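PDB 4Q6J: Lmo0131 protein from Listeria monocytogenes, which is probably a cyclic-di-GMP-specific phosphodiesterase of the EAL family, built on a TIM-barrel fold. Local coordinates for residues T9-A14 / F57-L62; R16-L21 / T66-D71; L41-T46 / I50-D55; H97-A100 / Y104-F107. All blocks are in the same frame, centred on the assembly; numbering follows the deposited sequence. Where two conformers were deposited one is given.

Contact 1 (T9-A14 / F57-L62); sequences TEIWDA and FDDIVL
Trp-12 and Asp-59 mark the nearest approach of helices 9-14 and 57-62, whose segment axes stand 10.0 Å apart and whose N-to-C directions differ by 56°. At that spacing the backbones do not pack directly, and side chains span the gap. Trp-12 turns its CG away from its own carbonyl carbon (chi1 -78°), which carries the pyrrole part of the indole to the second helix. There, as modelled, the carboxylate of Asp-59 meets the ring at its edge, near the ring plane, with OD2 beside NE1, but the two atoms are too close for a credible hydrogen bond and the placement of the pair is doubtful in detail. In the model the two flat groups are steeply inclined, at 78°. The other carboxylate oxygen is flanked by hydrocarbon: Ile-11 CG2 lies 3.7 Å from Asp-59 OD1. Further along the indole, Trp-12 CZ2 packs at 4.1 Å from Leu-62 CB. Ile-15 also touches Asp-59. A second subunit closes over the same place, setting its Leu-184 on Trp-12, its Met-179 on Asp-59 and its Ser-180 on Leu-62, which makes the helix pair part of a subunit interface. The chemistry is that of a buried carboxylate set between the edge of an indole and the hydrocarbon of Ile-11 and Ile-15, with any bond between indole and carboxylate left undecided by the model.

Contact 2 (R16-L21 / T66-D71); sequences RRNSYL and TREMQD. With EDO (1,2-ethanediol), chain P.
The first turns of helix 66-83 meet the turn at Asn-18 and the start of strand 20-29 through Glu-68 and Met-69, which pack on Asn-18 and Tyr-20 respectively. Thr-66, in the first turn, turns instead to Ile-60 and Tyr-98. Arg-67 looks along its own helix, and its NE donates a hydrogen bond of 2.6 Å to Asp-71 OD1, part of a salt bridge one turn on. Glu-68 offers aliphatic carbon: its CB lies 3.2 Å from Asn-18 OD1. Asn-18 ends helix 8-16 with a Schellman motif, its positive phi (50°) turning the chain toward the first strand of the barrel sheet. Met-69, a selenomethionine, places CG over one face of the Tyr-20 ring, a CH-pi contact 3.7 Å from the centroid. That approach follows from chi1, -160°, which sets CG opposite the backbone N. Its SE stands obliquely at 5.0 Å from the same ring centroid, a Met-aromatic contact. At Asp-71, Arg-67 NE approaches OD1 on its syn side, tilted from the carboxylate plane, while OD1 lies near the guanidinium plane. The same oxygen accepts a 2.6 Å hydrogen bond from O2 of an ethanediol, probably from the crystallisation liquor, which is also hydrogen-bonded to Tyr-104 OH.

Contact 3 (L41-T46 / I50-D55); sequences LVRLKT and ILAPID
Ile-50 lays its side chain against both Arg-43 and Lys-45, its two branches dividing the work. CG2 comes to 3.7 Å from Arg-43 CB, while CG1 lies the same distance from Lys-45 CG, where the two side chains cross at a slant. On the other face of the sheet Leu-51 stands beside Leu-44, within a buried layer that also includes Phe-56 and Ile-11. Two nearly straight backbone bonds pair these leucines, Leu-44 N to Leu-51 O at 2.8 Å and Leu-51 N to Leu-44 O at 2.7 Å. The arrangement is an antiparallel beta hairpin: the short strand 50-51 folds back on strand 35-45, and the chain then enters helix 53-62 with Ala-52 as N-cap. The side chain of Arg-43 lies against the start of that helix. Bent at chi2 (-48°), it brings its guanidinium back along its own strand, where NH1 gives a 2.9 Å hydrogen bond to Val-42 O. The donor sits above the carbonyl plane. Ala-52 CB lies over one guanidinium face, toward its rim, and Pro-53 CD reaches NH1 obliquely at 3.3 Å. Val-42 CG1 meets Pro-53 CG at 3.7 Å, the valine and the proline ring running past each other in opposite directions.

Contact 4 (H97-A100 / Y104-F107); sequences HYVA and YMTF
The ring of Tyr-98 presents its CD1-CE1 edge to a face of Tyr-104, a T-shaped stack with centroids 4.7 Å apart and planes 86° from each other. CD1 leads, lying 3.3 Å from Tyr-104 CG, so the edge bears on the part of the ring next to CB and not on its middle. CE1 follows over the CD1 side of the Tyr-104 ring. The receiving ring is presented by the first torsion of Tyr-104, which extends CG directly opposite its backbone N (chi1 -180°). Beside the tyrosines, the selenomethionine Met-105 packs against the end of the first helix. Its CG rests 3.2 Å from Val-99 O and 3.4 Å from Tyr-98 O, contacts of hydrocarbon with carbonyl oxygen and not hydrogen bonds. Bends at chi2 and chi3 then fold the selenium end back, leaving CE 4.3 Å from Val-99 CG1. Val-99 O is satisfied by Asn-141 ND2. All four residues are buried, although no other subunit touches these segments. The short helix 96-99 follows strand 89-95, and helix 102-115 leads on to the parallel strand 122-127, so the contact lies in the beta-alpha-beta connection of the barrel. Helix 66-83 adjoins the tyrosines through Arg-67, and helix 136-146 packs on Val-99 and Met-105 with Leu-142.

How the contacts relate
Contacts 1, 2 and 3 form a cluster with centres 10 to 11 Å apart, on one side of the chain's centre, where helix 8-16 and the first two strands meet helices 53-62 and 66-83. Contact 3 is nested within the chain loops closed by contacts 1 and 2, whose segments alternate in sequence, and contacts 1 and 3 share helix 53-62. Strands 20-29 and 35-45 are antiparallel neighbours, so contacts 2 and 3 reach one sheet. Contact 4 comes later in the chain, about 23 Å from contacts 1 and 3 centre to centre and about 17 Å from contact 2, which it touches through Arg-67. Contacts 1 and 3 also meet the second subunit, tying this region to the assembly.

Contact 1 (T9-A14 / F57-L62)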
# COMPACT_ATOMS: atom_id res chain seq x y z
N THR B 9 -17.32 -11.14 19.28
CA THR B 9 -18.24 -10.52 20.23
C THR B 9 -17.60 -10.06 21.55
O THR B 9 -17.76 -8.92 21.95
CB THR B 9 -19.33 -11.50 20.58
OG1 THR B 9 -20.13 -11.79 19.41
CG2 THR B 9 -20.19 -10.94 21.68
N GLU B 10 -16.89 -10.96 22.21
CA GLU B 10 -16.22 -10.64 23.47
C GLU B 10 -15.24 -9.47 23.31
O GLU B 10 -15.15 -8.59 24.17
CB GLU B 10 -15.51 -11.88 23.97
CG GLU B 10 -14.57 -11.62 25.11
CD GLU B 10 -14.01 -12.90 25.69
OE1 GLU B 10 -14.53 -14.01 25.36
OE2 GLU B 10 -13.05 -12.80 26.49
N ILE B 11 -14.53 -9.44 22.19
CA ILE B 11 -13.69 -8.29 21.82
C ILE B 11 -14.47 -6.97 21.71
O ILE B 11 -14.15 -6.02 22.41
CB ILE B 11 -12.88 -8.58 20.52
CG1 ILE B 11 -11.77 -9.59 20.83
CG2 ILE B 11 -12.31 -7.29 19.93
CD1 ILE B 11 -10.99 -10.05 19.66
N TRP B 12 -15.50 -6.96 20.88
CA TRP B 12 -16.28 -5.77 20.60
C TRP B 12 -16.91 -5.25 21.89
O TRP B 12 -17.02 -4.07 22.08
CB TRP B 12 -17.32 -6.05 19.50
CG TRP B 12 -16.72 -6.06 18.13
CD1 TRP B 12 -15.49 -6.50 17.79
CD2 TRP B 12 -17.32 -5.59 16.91
NE1 TRP B 12 -15.27 -6.33 16.46
CE2 TRP B 12 -16.38 -5.78 15.89
CE3 TRP B 12 -18.56 -5.03 16.58
CZ2 TRP B 12 -16.64 -5.44 14.57
CZ3 TRP B 12 -18.80 -4.70 15.27
CH2 TRP B 12 -17.84 -4.89 14.28
N ASP B 13 -17.35 -6.09 22.82
CA ASP B 13 -17.93 -5.59 24.06
C ASP B 13 -16.87 -4.96 24.96
O ASP B 13 -17.16 -4.02 25.69
CB ASP B 13 -18.71 -6.67 24.80
CG ASP B 13 -19.80 -6.09 25.68
OD1 ASP B 13 -20.07 -4.87 25.57
OD2 ASP B 13 -20.39 -6.85 26.47
N ALA B 14 -15.64 -5.46 24.90
CA ALA B 14 -14.57 -4.85 25.68
C ALA B 14 -14.23 -3.45 25.15
O ALA B 14 -14.04 -2.51 25.89
CB ALA B 14 -13.36 -5.74 25.69
N PHE B 57 -6.99 -4.50 16.40
CA PHE B 57 -7.04 -3.27 15.60
C PHE B 57 -8.30 -3.24 14.72
O PHE B 57 -8.94 -2.20 14.59
CB PHE B 57 -5.72 -3.10 14.77
CG PHE B 57 -5.92 -2.58 13.36
CD1 PHE B 57 -6.03 -1.23 13.11
CD2 PHE B 57 -6.17 -3.46 12.33
CE1 PHE B 57 -6.29 -0.77 11.84
CE2 PHE B 57 -6.43 -3.01 11.07
CZ PHE B 57 -6.49 -1.66 10.82
N ASP B 58 -8.61 -4.34 14.07
CA ASP B 58 -9.60 -4.31 13.02
C ASP B 58 -10.90 -3.84 13.63
O ASP B 58 -11.59 -3.01 13.10
CB ASP B 58 -9.79 -5.70 12.42
CG ASP B 58 -9.14 -5.84 11.06
OD1 ASP B 58 -8.25 -6.70 10.92
OD2 ASP B 58 -9.51 -5.10 10.14
N ASP B 59 -11.19 -4.38 14.80
CA ASP B 59 -12.43 -4.09 15.47
C ASP B 59 -12.56 -2.60 15.86
O ASP B 59 -13.62 -2.03 15.71
CB ASP B 59 -12.57 -5.02 16.66
CG ASP B 59 -12.29 -6.45 16.29
OD1 ASP B 59 -11.15 -6.92 16.48
OD2 ASP B 59 -13.21 -7.10 15.80
N ILE B 60 -11.47 -1.99 16.30
CA ILE B 60 -11.50 -0.60 16.75
C ILE B 60 -11.91 0.38 15.63
O ILE B 60 -12.76 1.22 15.82
CB ILE B 60 -10.10 -0.18 17.27
CG1 ILE B 60 -9.70 -1.00 18.51
CG2 ILE B 60 -10.02 1.31 17.55
CD1 ILE B 60 -10.19 -0.42 19.82
N VAL B 61 -11.31 0.21 14.47
CA VAL B 61 -11.66 0.93 13.26
C VAL B 61 -13.13 0.70 12.89
O VAL B 61 -13.90 1.64 12.77
CB VAL B 61 -10.75 0.47 12.12
CG1 VAL B 61 -11.34 0.81 10.78
CG2 VAL B 61 -9.34 1.04 12.30
N LEU B 62 -13.52 -0.56 12.75
CA LEU B 62 -14.92 -0.90 12.45
C LEU B 62 -15.94 -0.42 13.50
O LEU B 62 -17.12 -0.23 13.21
CB LEU B 62 -15.04 -2.41 12.24
CG LEU B 62 -14.12 -2.84 11.09
CD1 LEU B 62 -13.56 -4.23 11.30
CD2 LEU B 62 -14.83 -2.69 9.73

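Contact 2 (R16-L21 / T66-D71)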
# COMPACT_ATOMS: atom_id res chain seq x y z
N ARG B 16 -16.32 -1.48 23.71
CA ARG B 16 -17.44 -0.63 24.12
C ARG B 16 -17.38 -0.22 25.60
O ARG B 16 -17.76 0.89 25.96
CB ARG B 16 -18.78 -1.30 23.82
CG ARG B 16 -19.05 -1.39 22.33
CD ARG B 16 -20.52 -1.25 22.01
NE ARG B 16 -20.78 -1.45 20.59
CZ ARG B 16 -20.95 -2.64 20.04
NH1 ARG B 16 -20.87 -3.73 20.79
NH2 ARG B 16 -21.19 -2.75 18.75
N ARG B 17 -16.91 -1.13 26.45
CA ARG B 17 -16.62 -0.81 27.84
C ARG B 17 -15.41 0.14 27.98
O ARG B 17 -15.09 0.54 29.10
CB ARG B 17 -16.37 -2.07 28.65
CG ARG B 17 -17.50 -3.10 28.63
CD ARG B 17 -16.98 -4.48 29.07
NE ARG B 17 -17.84 -5.61 28.68
CZ ARG B 17 -17.39 -6.77 28.18
NH1 ARG B 17 -16.09 -6.95 27.99
NH2 ARG B 17 -18.24 -7.74 27.87
N ASN B 18 -14.76 0.50 26.88
CA ASN B 18 -13.49 1.24 26.91
C ASN B 18 -12.53 0.58 27.87
O ASN B 18 -11.87 1.22 28.70
CB ASN B 18 -13.69 2.71 27.28
CG ASN B 18 -13.76 3.61 26.06
OD1 ASN B 18 -12.98 3.45 25.12
ND2 ASN B 18 -14.70 4.55 26.07
N SER B 19 -12.46 -0.72 27.73
CA SER B 19 -11.73 -1.56 28.64
C SER B 19 -10.25 -1.73 28.20
O SER B 19 -9.85 -2.81 27.78
CB SER B 19 -12.49 -2.89 28.70
OG SER B 19 -12.01 -3.71 29.72
N TYR B 20 -9.44 -0.66 28.29
CA TYR B 20 -8.03 -0.71 27.87
C TYR B 20 -7.11 -0.74 29.07
O TYR B 20 -7.49 -0.32 30.14
CB TYR B 20 -7.68 0.51 27.02
CG TYR B 20 -8.53 0.70 25.78
CD1 TYR B 20 -8.33 -0.07 24.65
CD2 TYR B 20 -9.53 1.66 25.74
CE1 TYR B 20 -9.10 0.09 23.52
CE2 TYR B 20 -10.30 1.83 24.62
CZ TYR B 20 -10.08 1.05 23.51
OH TYR B 20 -10.86 1.23 22.39
N LEU B 21 -5.90 -1.25 28.88
CA LEU B 21 -4.84 -1.13 29.88
C LEU B 21 -3.64 -0.54 29.21
O LEU B 21 -3.38 -0.83 28.07
CB LEU B 21 -4.43 -2.51 30.42
CG LEU B 21 -5.43 -3.36 31.19
CD1 LEU B 21 -4.83 -4.72 31.47
CD2 LEU B 21 -5.81 -2.68 32.46
N THR B 66 -11.17 4.49 17.60
CA THR B 66 -9.79 4.93 17.60
C THR B 66 -9.60 6.16 18.48
O THR B 66 -8.58 6.31 19.10
CB THR B 66 -9.20 5.22 16.19
OG1 THR B 66 -10.08 6.06 15.45
CG2 THR B 66 -8.95 3.95 15.41
N ARG B 67 -10.59 7.04 18.52
CA ARG B 67 -10.44 8.24 19.30
C ARG B 67 -10.42 7.96 20.80
O ARG B 67 -9.56 8.48 21.51
CB ARG B 67 -11.49 9.28 18.95
CG ARG B 67 -11.30 10.57 19.73
CD ARG B 67 -9.89 11.12 19.67
NE ARG B 67 -9.78 12.24 20.59
CZ ARG B 67 -10.04 13.51 20.27
NH1 ARG B 67 -10.39 13.85 19.04
NH2 ARG B 67 -9.94 14.45 21.19
N GLU B 68 -11.36 7.12 21.25
CA GLU B 68 -11.43 6.64 22.63
C GLU B 68 -10.10 6.06 23.08
O GLU B 68 -9.62 6.32 24.18
CB GLU B 68 -12.50 5.54 22.76
CG GLU B 68 -13.95 6.04 22.81
CD GLU B 68 -14.67 5.98 21.47
OE1 GLU B 68 -15.91 5.90 21.50
OE2 GLU B 68 -14.03 6.04 20.40
N MSE B 69 -9.51 5.25 22.22
CA MSE B 69 -8.33 4.52 22.57
C MSE B 69 -7.16 5.48 22.74
O MSE B 69 -6.46 5.42 23.76
CB MSE B 69 -8.05 3.43 21.53
CG MSE B 69 -7.14 2.34 22.03
SE MSE B 69 -6.36 1.29 20.59
CE MSE B 69 -6.16 2.76 19.37
N GLN B 70 -6.97 6.38 21.77
CA GLN B 70 -5.91 7.39 21.84
C GLN B 70 -6.05 8.21 23.10
O GLN B 70 -5.09 8.42 23.81
CB GLN B 70 -5.91 8.35 20.63
CG GLN B 70 -5.44 7.77 19.35
CD GLN B 70 -4.07 7.09 19.42
OE1 GLN B 70 -3.14 7.55 20.08
NE2 GLN B 70 -3.97 5.97 18.73
N ASP B 71 -7.27 8.67 23.37
CA ASP B 71 -7.56 9.49 24.52
C ASP B 71 -7.16 8.72 25.79
O ASP B 71 -6.47 9.26 26.66
CB ASP B 71 -9.05 9.89 24.55
CG ASP B 71 -9.41 11.01 23.53
OD1 ASP B 71 -8.54 11.55 22.82
OD2 ASP B 71 -10.61 11.35 23.44
C1 EDO P . -5.59 13.58 25.47
O1 EDO P . -6.50 12.79 26.24
C2 EDO P . -5.85 13.53 23.96
O2 EDO P . -6.09 12.22 23.42

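Contact 3 (L41-T46 / I50-D55)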
# COMPACT_ATOMS: atom_id res chain seq x y z
N LEU B 41 2.29 0.92 25.88
CA LEU B 41 1.78 0.01 24.88
C LEU B 41 0.38 -0.37 25.27
O LEU B 41 0.22 -1.04 26.26
CB LEU B 41 2.66 -1.22 24.85
CG LEU B 41 4.01 -0.98 24.20
CD1 LEU B 41 5.03 -2.07 24.53
CD2 LEU B 41 3.79 -0.84 22.70
N VAL B 42 -0.63 0.07 24.51
CA VAL B 42 -2.02 -0.21 24.86
C VAL B 42 -2.35 -1.71 24.78
O VAL B 42 -1.82 -2.43 23.95
CB VAL B 42 -3.02 0.60 24.00
CG1 VAL B 42 -3.29 -0.08 22.67
CG2 VAL B 42 -4.31 0.84 24.77
N ARG B 43 -3.21 -2.15 25.69
CA ARG B 43 -3.73 -3.50 25.72
C ARG B 43 -5.23 -3.41 25.85
O ARG B 43 -5.74 -2.41 26.35
CB ARG B 43 -3.19 -4.27 26.93
CG ARG B 43 -1.70 -4.44 26.97
CD ARG B 43 -1.25 -4.92 25.66
NE ARG B 43 0.14 -5.34 25.57
CZ ARG B 43 0.96 -4.92 24.63
NH1 ARG B 43 0.53 -4.04 23.74
NH2 ARG B 43 2.22 -5.36 24.58
N LEU B 44 -5.93 -4.44 25.40
CA LEU B 44 -7.36 -4.51 25.60
C LEU B 44 -7.60 -5.65 26.56
O LEU B 44 -7.19 -6.78 26.30
CB LEU B 44 -8.11 -4.76 24.30
CG LEU B 44 -9.64 -4.88 24.40
CD1 LEU B 44 -10.28 -3.53 24.67
CD2 LEU B 44 -10.20 -5.52 23.15
N LYS B 45 -8.24 -5.37 27.68
CA LYS B 45 -8.56 -6.41 28.63
C LYS B 45 -9.97 -6.86 28.32
O LYS B 45 -10.89 -6.05 28.41
CB LYS B 45 -8.48 -5.90 30.07
CG LYS B 45 -8.32 -7.04 31.06
CD LYS B 45 -8.78 -6.68 32.45
CE LYS B 45 -8.14 -7.57 33.53
NZ LYS B 45 -8.56 -9.00 33.50
N THR B 46 -10.13 -8.13 27.94
CA THR B 46 -11.47 -8.70 27.71
C THR B 46 -11.89 -9.58 28.88
O THR B 46 -11.29 -9.53 29.95
CB THR B 46 -11.51 -9.56 26.45
OG1 THR B 46 -10.91 -10.82 26.74
CG2 THR B 46 -10.79 -8.85 25.28
N ILE B 50 -6.14 -10.74 27.84
CA ILE B 50 -5.63 -9.39 27.57
C ILE B 50 -4.96 -9.41 26.20
O ILE B 50 -4.03 -10.17 25.97
CB ILE B 50 -4.66 -8.87 28.67
CG1 ILE B 50 -5.31 -9.02 30.04
CG2 ILE B 50 -4.33 -7.40 28.46
CD1 ILE B 50 -4.64 -8.30 31.12
N LEU B 51 -5.45 -8.57 25.29
CA LEU B 51 -5.01 -8.54 23.91
C LEU B 51 -4.11 -7.35 23.59
O LEU B 51 -4.29 -6.26 24.14
CB LEU B 51 -6.22 -8.51 22.97
CG LEU B 51 -6.69 -9.76 22.20
CD1 LEU B 51 -6.69 -10.98 23.07
CD2 LEU B 51 -8.06 -9.55 21.60
N ALA B 52 -3.14 -7.60 22.70
CA ALA B 52 -2.24 -6.61 22.10
C ALA B 52 -2.86 -6.00 20.82
O ALA B 52 -3.64 -6.67 20.15
CB ALA B 52 -0.91 -7.27 21.79
N PRO B 53 -2.53 -4.74 20.47
CA PRO B 53 -3.15 -3.97 19.38
C PRO B 53 -3.21 -4.65 18.01
O PRO B 53 -4.11 -4.39 17.22
CB PRO B 53 -2.24 -2.75 19.28
CG PRO B 53 -1.67 -2.62 20.57
CD PRO B 53 -1.46 -3.96 21.12
N ILE B 54 -2.24 -5.51 17.75
CA ILE B 54 -2.18 -6.25 16.49
C ILE B 54 -3.38 -7.17 16.30
O ILE B 54 -3.83 -7.40 15.18
CB ILE B 54 -0.84 -7.03 16.39
CG1 ILE B 54 -0.73 -7.75 15.05
CG2 ILE B 54 -0.65 -7.97 17.58
CD1 ILE B 54 0.44 -7.24 14.19
N ASP B 55 -3.90 -7.69 17.40
CA ASP B 55 -5.08 -8.52 17.36
C ASP B 55 -6.39 -7.73 17.20
O ASP B 55 -7.15 -7.97 16.26
CB ASP B 55 -5.10 -9.39 18.59
CG ASP B 55 -3.80 -10.10 18.79
OD1 ASP B 55 -3.35 -10.78 17.84
OD2 ASP B 55 -3.21 -9.96 19.88

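Contact 4 (H97-A100 / Y104-F107)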
# COMPACT_ATOMS: atom_id res chain seq x y z
N HIS B 97 -1.69 9.66 10.81
CA HIS B 97 -2.99 10.32 10.58
C HIS B 97 -3.40 11.30 11.67
O HIS B 97 -3.86 12.40 11.40
CB HIS B 97 -4.11 9.26 10.40
CG HIS B 97 -5.51 9.80 10.55
ND1 HIS B 97 -6.17 10.46 9.53
CD2 HIS B 97 -6.37 9.76 11.59
CE1 HIS B 97 -7.37 10.82 9.95
NE2 HIS B 97 -7.52 10.41 11.19
N TYR B 98 -3.26 10.86 12.92
CA TYR B 98 -3.58 11.68 14.09
C TYR B 98 -2.59 12.84 14.29
O TYR B 98 -2.97 13.93 14.64
CB TYR B 98 -3.58 10.81 15.34
CG TYR B 98 -4.93 10.32 15.73
CD1 TYR B 98 -5.69 11.00 16.64
CD2 TYR B 98 -5.45 9.17 15.17
CE1 TYR B 98 -6.94 10.57 16.99
CE2 TYR B 98 -6.70 8.72 15.52
CZ TYR B 98 -7.44 9.44 16.43
OH TYR B 98 -8.69 9.03 16.79
N VAL B 99 -1.30 12.59 14.05
CA VAL B 99 -0.30 13.64 14.14
C VAL B 99 -0.57 14.74 13.11
O VAL B 99 -0.34 15.92 13.36
CB VAL B 99 1.14 13.08 14.04
CG1 VAL B 99 2.16 14.21 14.01
CG2 VAL B 99 1.44 12.13 15.21
N ALA B 100 -1.11 14.35 11.96
CA ALA B 100 -1.35 15.28 10.87
C ALA B 100 -2.70 15.96 10.98
O ALA B 100 -3.04 16.80 10.15
CB ALA B 100 -1.22 14.59 9.54
N TYR B 104 -7.10 17.05 16.17
CA TYR B 104 -6.61 16.20 17.25
C TYR B 104 -5.43 16.83 17.96
O TYR B 104 -5.36 16.82 19.16
CB TYR B 104 -6.18 14.81 16.78
CG TYR B 104 -5.69 14.02 17.97
CD1 TYR B 104 -6.58 13.56 18.90
CD2 TYR B 104 -4.33 13.80 18.20
CE1 TYR B 104 -6.16 12.87 20.00
CE2 TYR B 104 -3.90 13.11 19.31
CZ TYR B 104 -4.82 12.66 20.21
OH TYR B 104 -4.43 12.00 21.35
N MSE B 105 -4.47 17.35 17.21
CA MSE B 105 -3.22 17.77 17.83
C MSE B 105 -3.41 19.03 18.65
O MSE B 105 -2.60 19.37 19.51
CB MSE B 105 -2.12 17.92 16.78
CG MSE B 105 -1.63 16.57 16.21
SE MSE B 105 -0.79 15.37 17.56
CE MSE B 105 0.98 16.23 17.57
N THR B 106 -4.50 19.73 18.39
CA THR B 106 -4.85 20.92 19.17
C THR B 106 -5.44 20.51 20.48
O THR B 106 -5.06 21.00 21.51
CB THR B 106 -5.83 21.78 18.42
OG1 THR B 106 -5.11 22.51 17.43
CG2 THR B 106 -6.52 22.75 19.37
N PHE B 107 -6.36 19.56 20.45
CA PHE B 107 -6.83 18.98 21.69
C PHE B 107 -5.72 18.37 22.56
O PHE B 107 -5.77 18.49 23.78
CB PHE B 107 -7.84 17.89 21.43
CG PHE B 107 -8.34 17.29 22.68
CD1 PHE B 107 -9.08 18.06 23.58
CD2 PHE B 107 -8.04 15.99 23.01
CE1 PHE B 107 -9.54 17.52 24.75
CE2 PHE B 107 -8.52 15.45 24.17
CZ PHE B 107 -9.26 16.21 25.04